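Local coordinates for protein intermedilysin (Streptococcus intermedius, PDB 5IMW) that probably lyses host cells as a cholesterol-dependent toxin, binding cholesterol-containing membranes, changing shape and assembling into an oligomeric pore, at residues 286-291 / 303-309; 203-209 / 238-244. All blocks are in the same frame, centred on the assembly; numbering follows the deposited sequence.

Interaction 1: 286-291 / 303-309; sequences NTKICA and KVCTGNI. Unlike the reference sequence in segment 286-291: Cys290 (reference Thr). Unlike the reference sequence in segment 303-309: Cys305 (reference Ile).
Ile289, Cys290 and Ala291 run antiparallel to Val304, Cys305 and Thr306. Ala291 and Val304 form a hydrogen-bonded pair with two reciprocal bonds: Val304 N reaches Ala291 O at 3.0 Å, and Ala291 N meets Val304 O at 3.2 Å. One step on, the non-hydrogen-bonded pair Cys290 and Cys305 brings its CA atoms to 4.0 Å. Thr306 N then bonds to Ile289 O at 2.8 Å, and CA-H of Cys305 leans on the same oxygen. Regular pairing ends after Thr306, and Gly307 sits at a positive phi of 106° that suits glycine.

These are the two arms of a beta hairpin. Strand 304-305 is the short edge strand of a five-stranded antiparallel sheet, and it covers the edge of strand 288-294. In cholesterol-dependent cytolysins this short strand must leave its neighbour before monomers can pair edge to edge. Both cysteines differ from the reference sequence, and their disulfide, Cys290 SG to Cys305 SG at 2.0 Å with a chi3 of -116°, ties the two strands together covalently, consistent with a toxin locked before assembly.

On the sheet face away from the disulfide, the Ile289 side chain lies alongside the loop that follows strand 304-305. With CG1 anti to its carbonyl carbon (chi1 -49°), the CG1 branch has Gly307 O as its nearest neighbour across the contact, 3.2 Å away in the model. Val250 and Phe252 of strand 246-254 pack on Ile289 as well. Beyond it, the Asn286 and Asn308 side chains cross at about a right angle.

Interaction 2: 203-209 / 238-244; sequences TASVDSP and YVSNVSY
Ala204 and Val242 satisfy each other's backbone groups as an antiparallel hydrogen-bonded pair. Ala204 N reaches Val242 O at 3.0 Å, and Val242 N returns to Ala204 O at the same 3.0 Å. Farther along, Val206 N donates to Ser240 O at 2.9 Å, with an N-H...O angle of 167°. Each of these carbonyls also receives a CA-H: Thr203 CA at Val242 O, Asn241 CA at Ala204 O and Ser205 CA at Ser240 O.

Strand 203-206 lies between strands 99-103 and 236-244 in an antiparallel sheet that also holds strand 329-337. Backbone bonds to Ser102 serve Ser205 on its other edge, and Thr203 N is taken by Asn104 OD1. Ser240 and Asn241 together face Thr334 as a classic beta bulge in strand 236-244; Ser240 OG makes weak bonds to Thr334 O and Ser336 OG.

Apolar contacts flank the bonded backbone. The Val206 CG2 methyl meets the edge of the Tyr238 ring, 3.4 Å from CE2, where the two side chains pass alongside one another, pointing opposite ways. Tyr238 carries its CG between the backbone N and the carbonyl carbon (chi1 65°), which swings the ring across toward Val206 and Pro209. Its OH comes 3.9 Å from Pro209 CD but has its polar partner elsewhere, in a hydrogen bond with Asn341 OD1. At the far end, beside Val242, Ala204 CB sits in the plane of the Tyr244 ring, 4.0 Å from the edge atom CE1; Tyr202 also meets this ring, with planes about 20° apart.

Both segments of interaction 2 precede those of interaction 1 in the chain. Their centres are 35 Å apart and their nearest atoms about 18 Å, without touching, yet strands connect them. Strand 202-206 follows directly on strand 191-200, and strand 236-244 is succeeded by strand 246-254, so both partners of interaction 2 adjoin strands of the five-stranded sheet that holds interaction 1. Strand 246-254 is the neighbour of strand 288-294 there. Thus 203-209 / 238-244 joins inner strands of its sheet, whereas 286-291 / 303-309 closes one edge of the other. Both contacts lie away from the residues that bind zinc or copper in crystals of this protein.

Interaction 1: 286-291 / 303-309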
ATOM      1  N   ASN A 286       5.720 -14.834 -15.424  1.00116.99           N
ATOM      2  CA  ASN A 286       4.559 -15.723 -15.391  1.00126.02           C
ATOM      3  C   ASN A 286       4.300 -16.131 -13.944  1.00122.88           C
ATOM      4  O   ASN A 286       5.075 -16.894 -13.359  1.00121.37           O
ATOM      5  CB  ASN A 286       4.784 -16.947 -16.277  1.00145.22           C
ATOM      6  CG  ASN A 286       4.738 -16.611 -17.753  1.00148.23           C
ATOM      7  OD1 ASN A 286       5.004 -15.478 -18.152  1.00142.93           O
ATOM      8  ND2 ASN A 286       4.388 -17.594 -18.571  1.00131.95           N
ATOM      9  N   THR A 287       3.207 -15.629 -13.377  1.00126.25           N
ATOM     10  CA  THR A 287       2.815 -15.896 -11.999  1.00123.62           C
ATOM     11  C   THR A 287       1.439 -16.556 -11.963  1.00141.06           C
ATOM     12  O   THR A 287       0.808 -16.799 -12.994  1.00141.84           O
ATOM     13  CB  THR A 287       2.799 -14.601 -11.179  1.00129.70           C
ATOM     14  OG1 THR A 287       2.721 -13.475 -12.063  1.00134.08           O
ATOM     15  CG2 THR A 287       4.046 -14.484 -10.310  1.00126.53           C
ATOM     16  N   LYS A 288       0.986 -16.854 -10.747  1.00129.85           N
ATOM     17  CA  LYS A 288      -0.377 -17.287 -10.484  1.00132.33           C
ATOM     18  C   LYS A 288      -1.152 -16.142  -9.843  1.00129.67           C
ATOM     19  O   LYS A 288      -0.603 -15.370  -9.052  1.00122.77           O
ATOM     20  CB  LYS A 288      -0.404 -18.515  -9.566  1.00117.15           C
ATOM     21  CG  LYS A 288      -0.234 -19.850 -10.281  1.00114.98           C
ATOM     22  CD  LYS A 288       0.987 -19.869 -11.185  1.00129.46           C
ATOM     23  CE  LYS A 288       1.232 -21.256 -11.759  1.00141.03           C
ATOM     24  NZ  LYS A 288       0.058 -21.769 -12.520  1.00125.16           N
ATOM     25  N   ILE A 289      -2.432 -16.030 -10.197  1.00117.02           N
ATOM     26  CA  ILE A 289      -3.277 -14.936  -9.732  1.00117.89           C
ATOM     27  C   ILE A 289      -4.547 -15.510  -9.121  1.00113.76           C
ATOM     28  O   ILE A 289      -5.034 -16.570  -9.526  1.00122.35           O
ATOM     29  CB  ILE A 289      -3.640 -13.951 -10.871  1.00116.42           C
ATOM     30  CG1 ILE A 289      -2.391 -13.522 -11.662  1.00108.65           C
ATOM     31  CG2 ILE A 289      -4.400 -12.750 -10.300  1.00104.34           C
ATOM     32  CD1 ILE A 289      -2.003 -12.072 -11.522  1.00103.54           C
ATOM     33  N   CYS A 290      -5.084 -14.793  -8.135  1.00105.30           N
ATOM     34  CA  CYS A 290      -6.393 -15.094  -7.574  1.00116.23           C
ATOM     35  C   CYS A 290      -7.027 -13.782  -7.141  1.00114.90           C
ATOM     36  O   CYS A 290      -6.385 -12.979  -6.458  1.00104.37           O
ATOM     37  CB  CYS A 290      -6.289 -16.056  -6.388  1.00121.86           C
ATOM     38  SG  CYS A 290      -7.680 -17.212  -6.205  1.00136.10           S
ATOM     39  N   ALA A 291      -8.281 -13.569  -7.538  1.00116.84           N
ATOM     40  CA  ALA A 291      -8.961 -12.304  -7.309  1.00 98.30           C
ATOM     41  C   ALA A 291     -10.359 -12.546  -6.761  1.00 96.30           C
ATOM     42  O   ALA A 291     -10.992 -13.568  -7.044  1.00109.17           O
ATOM     43  CB  ALA A 291      -9.057 -11.479  -8.598  1.00108.94           C
ATOM     44  N   LYS A 303     -15.294 -14.601  -7.764  1.00131.75           N
ATOM     45  CA  LYS A 303     -13.865 -14.822  -7.587  1.00118.63           C
ATOM     46  C   LYS A 303     -13.308 -15.644  -8.742  1.00133.63           C
ATOM     47  O   LYS A 303     -13.920 -16.623  -9.180  1.00151.75           O
ATOM     48  CB  LYS A 303     -13.606 -15.539  -6.261  1.00113.58           C
ATOM     49  CG  LYS A 303     -14.232 -16.926  -6.180  1.00127.97           C
ATOM     50  CD  LYS A 303     -14.842 -17.195  -4.810  1.00142.61           C
ATOM     51  CE  LYS A 303     -15.699 -18.454  -4.821  1.00137.40           C
ATOM     52  NZ  LYS A 303     -17.146 -18.149  -4.652  1.00115.73           N
ATOM     53  N   VAL A 304     -12.133 -15.251  -9.230  1.00125.03           N
ATOM     54  CA  VAL A 304     -11.500 -15.895 -10.379  1.00133.74           C
ATOM     55  C   VAL A 304     -10.048 -16.175 -10.016  1.00119.27           C
ATOM     56  O   VAL A 304      -9.211 -15.265 -10.027  1.00117.35           O
ATOM     57  CB  VAL A 304     -11.588 -15.046 -11.651  1.00144.12           C
ATOM     58  CG1 VAL A 304     -11.063 -15.829 -12.855  1.00115.41           C
ATOM     59  CG2 VAL A 304     -13.018 -14.591 -11.888  1.00149.96           C
ATOM     60  N   CYS A 305      -9.744 -17.427  -9.696  1.00129.40           N
ATOM     61  CA  CYS A 305      -8.368 -17.884  -9.598  1.00124.74           C
ATOM     62  C   CYS A 305      -7.874 -18.285 -10.985  1.00123.73           C
ATOM     63  O   CYS A 305      -8.661 -18.688 -11.845  1.00122.06           O
ATOM     64  CB  CYS A 305      -8.259 -19.062  -8.628  1.00136.82           C
ATOM     65  SG  CYS A 305      -7.094 -18.866  -7.236  1.00145.93           S
ATOM     66  N   THR A 306      -6.559 -18.156 -11.189  1.00147.28           N
ATOM     67  CA  THR A 306      -5.868 -18.424 -12.455  1.00158.56           C
ATOM     68  C   THR A 306      -5.811 -17.163 -13.313  1.00145.79           C
ATOM     69  O   THR A 306      -6.431 -16.150 -12.978  1.00149.69           O
ATOM     70  CB  THR A 306      -6.522 -19.572 -13.249  1.00157.25           C
ATOM     71  OG1 THR A 306      -5.506 -20.353 -13.889  1.00120.62           O
ATOM     72  CG2 THR A 306      -7.475 -19.051 -14.335  1.00144.59           C
ATOM     73  N   GLY A 307      -5.083 -17.224 -14.428  1.00129.25           N
ATOM     74  CA  GLY A 307      -4.877 -16.064 -15.271  1.00128.32           C
ATOM     75  C   GLY A 307      -3.469 -15.526 -15.127  1.00127.57           C
ATOM     76  O   GLY A 307      -2.909 -15.539 -14.027  1.00124.44           O
ATOM     77  N   ASN A 308      -2.879 -15.056 -16.224  1.00136.21           N
ATOM     78  CA  ASN A 308      -1.512 -14.545 -16.221  1.00133.81           C
ATOM     79  C   ASN A 308      -1.537 -13.098 -16.699  1.00134.03           C
ATOM     80  O   ASN A 308      -1.707 -12.833 -17.894  1.00128.51           O
ATOM     81  CB  ASN A 308      -0.600 -15.412 -17.088  1.00152.35           C
ATOM     82  CG  ASN A 308      -0.406 -16.807 -16.511  1.00134.69           C
ATOM     83  OD1 ASN A 308      -1.245 -17.297 -15.755  1.00125.20           O
ATOM     84  ND2 ASN A 308       0.705 -17.449 -16.861  1.00132.16           N
ATOM     85  N   ILE A 309      -1.382 -12.175 -15.753  1.00119.11           N
ATOM     86  CA  ILE A 309      -1.371 -10.726 -15.960  1.00121.97           C
ATOM     87  C   ILE A 309      -2.341 -10.236 -17.040  1.00129.38           C
ATOM     88  O   ILE A 309      -3.159  -9.347 -16.776  1.00119.84           O
ATOM     89  CB  ILE A 309       0.069 -10.234 -16.235  1.00107.26           C
ATOM     90  CG1 ILE A 309       0.187  -8.739 -15.917  1.00111.25           C
ATOM     91  CG2 ILE A 309       0.532 -10.524 -17.663  1.00130.91           C
ATOM     92  CD1 ILE A 309       0.044  -8.424 -14.437  1.00108.56           C
TER

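Interaction 2: 203-209 / 238-244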
ATOM      1  N   THR A 203     -20.875   8.961  -7.483  1.00 69.40           N
ATOM      2  CA  THR A 203     -20.834   9.080  -6.033  1.00 82.60           C
ATOM      3  C   THR A 203     -22.000   9.938  -5.568  1.00 76.99           C
ATOM      4  O   THR A 203     -22.235  11.020  -6.117  1.00 67.56           O
ATOM      5  CB  THR A 203     -19.512   9.697  -5.557  1.00 81.86           C
ATOM      6  OG1 THR A 203     -18.797  10.238  -6.674  1.00104.44           O
ATOM      7  CG2 THR A 203     -18.654   8.656  -4.865  1.00 91.00           C
ATOM      8  N   ALA A 204     -22.722   9.454  -4.561  1.00 76.38           N
ATOM      9  CA  ALA A 204     -23.816  10.194  -3.949  1.00 75.01           C
ATOM     10  C   ALA A 204     -23.306  10.849  -2.672  1.00 72.07           C
ATOM     11  O   ALA A 204     -22.932  10.154  -1.722  1.00 76.34           O
ATOM     12  CB  ALA A 204     -25.001   9.274  -3.650  1.00 78.56           C
ATOM     13  N   SER A 205     -23.285  12.179  -2.655  1.00 69.81           N
ATOM     14  CA  SER A 205     -22.782  12.950  -1.528  1.00 67.99           C
ATOM     15  C   SER A 205     -23.902  13.803  -0.955  1.00 85.39           C
ATOM     16  O   SER A 205     -24.669  14.417  -1.703  1.00 89.85           O
ATOM     17  CB  SER A 205     -21.617  13.845  -1.951  1.00 96.66           C
ATOM     18  OG  SER A 205     -22.064  14.880  -2.809  1.00100.42           O
ATOM     19  N   VAL A 206     -23.988  13.851   0.374  1.00 86.04           N
ATOM     20  CA  VAL A 206     -25.052  14.579   1.057  1.00 86.87           C
ATOM     21  C   VAL A 206     -24.652  16.037   1.203  1.00 86.86           C
ATOM     22  O   VAL A 206     -23.516  16.355   1.574  1.00 86.73           O
ATOM     23  CB  VAL A 206     -25.358  13.955   2.433  1.00 83.68           C
ATOM     24  CG1 VAL A 206     -25.656  12.469   2.296  1.00 83.80           C
ATOM     25  CG2 VAL A 206     -24.208  14.186   3.395  1.00 79.14           C
ATOM     26  N   ASP A 207     -25.594  16.932   0.926  1.00 90.73           N
ATOM     27  CA  ASP A 207     -25.362  18.347   1.170  1.00 97.17           C
ATOM     28  C   ASP A 207     -25.145  18.585   2.659  1.00 96.65           C
ATOM     29  O   ASP A 207     -25.767  17.936   3.505  1.00 99.12           O
ATOM     30  CB  ASP A 207     -26.551  19.176   0.672  1.00101.15           C
ATOM     31  CG  ASP A 207     -26.610  19.273  -0.845  1.00107.81           C
ATOM     32  OD1 ASP A 207     -25.961  18.454  -1.529  1.00100.37           O
ATOM     33  OD2 ASP A 207     -27.317  20.170  -1.352  1.00114.94           O
ATOM     34  N   SER A 208     -24.253  19.512   2.980  1.00100.97           N
ATOM     35  CA  SER A 208     -23.999  19.837   4.375  1.00 99.68           C
ATOM     36  C   SER A 208     -25.287  20.340   5.023  1.00 98.69           C
ATOM     37  O   SER A 208     -25.927  21.252   4.484  1.00100.85           O
ATOM     38  CB  SER A 208     -22.905  20.896   4.490  1.00109.88           C
ATOM     39  OG  SER A 208     -23.361  22.153   4.016  1.00117.17           O
ATOM     40  N   PRO A 209     -25.697  19.789   6.164  1.00 97.94           N
ATOM     41  CA  PRO A 209     -26.946  20.244   6.784  1.00104.22           C
ATOM     42  C   PRO A 209     -26.833  21.671   7.297  1.00 99.76           C
ATOM     43  O   PRO A 209     -25.777  22.110   7.762  1.00102.63           O
ATOM     44  CB  PRO A 209     -27.156  19.252   7.932  1.00105.91           C
ATOM     45  CG  PRO A 209     -25.789  18.767   8.260  1.00103.85           C
ATOM     46  CD  PRO A 209     -25.037  18.743   6.966  1.00103.49           C
ATOM     47  N   TYR A 238     -21.881  11.085  10.266  1.00 67.56           N
ATOM     48  CA  TYR A 238     -22.834  10.686   9.240  1.00 67.56           C
ATOM     49  C   TYR A 238     -22.098  10.348   7.953  1.00 67.56           C
ATOM     50  O   TYR A 238     -21.097  10.984   7.612  1.00 67.56           O
ATOM     51  CB  TYR A 238     -23.873  11.785   8.972  1.00 67.56           C
ATOM     52  CG  TYR A 238     -23.310  13.053   8.376  1.00 67.56           C
ATOM     53  CD1 TYR A 238     -22.814  14.060   9.188  1.00 67.56           C
ATOM     54  CD2 TYR A 238     -23.291  13.251   7.002  1.00 73.43           C
ATOM     55  CE1 TYR A 238     -22.306  15.227   8.651  1.00 74.14           C
ATOM     56  CE2 TYR A 238     -22.785  14.416   6.454  1.00 69.61           C
ATOM     57  CZ  TYR A 238     -22.293  15.399   7.284  1.00 72.06           C
ATOM     58  OH  TYR A 238     -21.787  16.562   6.751  1.00 76.81           O
ATOM     59  N   VAL A 239     -22.602   9.338   7.248  1.00 67.56           N
ATOM     60  CA  VAL A 239     -22.052   8.933   5.961  1.00 67.56           C
ATOM     61  C   VAL A 239     -22.188  10.098   4.993  1.00 67.56           C
ATOM     62  O   VAL A 239     -23.283  10.384   4.499  1.00 71.83           O
ATOM     63  CB  VAL A 239     -22.761   7.680   5.420  1.00 67.56           C
ATOM     64  CG1 VAL A 239     -22.183   7.278   4.080  1.00 67.56           C
ATOM     65  CG2 VAL A 239     -22.637   6.532   6.405  1.00 67.56           C
ATOM     66  N   SER A 240     -21.075  10.776   4.711  1.00 70.41           N
ATOM     67  CA  SER A 240     -21.121  11.957   3.860  1.00 67.56           C
ATOM     68  C   SER A 240     -21.212  11.584   2.387  1.00 71.71           C
ATOM     69  O   SER A 240     -21.968  12.207   1.633  1.00 87.47           O
ATOM     70  CB  SER A 240     -19.892  12.828   4.114  1.00 67.56           C
ATOM     71  OG  SER A 240     -18.710  12.048   4.069  1.00 83.18           O
ATOM     72  N   ASN A 241     -20.454  10.576   1.960  1.00 67.56           N
ATOM     73  CA  ASN A 241     -20.441  10.149   0.570  1.00 67.56           C
ATOM     74  C   ASN A 241     -20.469   8.630   0.506  1.00 67.56           C
ATOM     75  O   ASN A 241     -19.936   7.943   1.381  1.00 76.87           O
ATOM     76  CB  ASN A 241     -19.203  10.664  -0.180  1.00 67.56           C
ATOM     77  CG  ASN A 241     -18.912  12.124   0.100  1.00 71.57           C
ATOM     78  OD1 ASN A 241     -19.821  12.922   0.318  1.00 74.01           O
ATOM     79  ND2 ASN A 241     -17.635  12.484   0.091  1.00 83.49           N
ATOM     80  N   VAL A 242     -21.105   8.114  -0.543  1.00 78.04           N
ATOM     81  CA  VAL A 242     -21.097   6.691  -0.859  1.00 73.91           C
ATOM     82  C   VAL A 242     -20.736   6.543  -2.329  1.00 67.56           C
ATOM     83  O   VAL A 242     -21.326   7.208  -3.188  1.00 67.56           O
ATOM     84  CB  VAL A 242     -22.454   6.027  -0.566  1.00 67.56           C
ATOM     85  CG1 VAL A 242     -22.395   4.535  -0.857  1.00 67.56           C
ATOM     86  CG2 VAL A 242     -22.854   6.265   0.870  1.00 67.56           C
ATOM     87  N   SER A 243     -19.768   5.676  -2.616  1.00 69.84           N
ATOM     88  CA  SER A 243     -19.272   5.472  -3.969  1.00 67.56           C
ATOM     89  C   SER A 243     -19.802   4.154  -4.512  1.00 67.56           C
ATOM     90  O   SER A 243     -19.730   3.121  -3.837  1.00 67.56           O
ATOM     91  CB  SER A 243     -17.743   5.475  -4.001  1.00 67.56           C
ATOM     92  OG  SER A 243     -17.215   6.660  -3.434  1.00 79.79           O
ATOM     93  N   TYR A 244     -20.328   4.196  -5.728  1.00 67.56           N
ATOM     94  CA  TYR A 244     -20.886   3.024  -6.379  1.00 67.56           C
ATOM     95  C   TYR A 244     -20.019   2.643  -7.567  1.00 76.16           C
ATOM     96  O   TYR A 244     -19.378   3.493  -8.192  1.00 96.14           O
ATOM     97  CB  TYR A 244     -22.325   3.278  -6.843  1.00 73.33           C
ATOM     98  CG  TYR A 244     -23.264   3.706  -5.739  1.00 67.56           C
ATOM     99  CD1 TYR A 244     -23.399   5.044  -5.391  1.00 67.56           C
ATOM    100  CD2 TYR A 244     -24.021   2.771  -5.051  1.00 67.56           C
ATOM    101  CE1 TYR A 244     -24.255   5.434  -4.387  1.00 67.56           C
ATOM    102  CE2 TYR A 244     -24.881   3.151  -4.043  1.00 67.56           C
ATOM    103  CZ  TYR A 244     -24.998   4.483  -3.714  1.00 75.44           C
ATOM    104  OH  TYR A 244     -25.861   4.864  -2.707  1.00 67.56           O
TER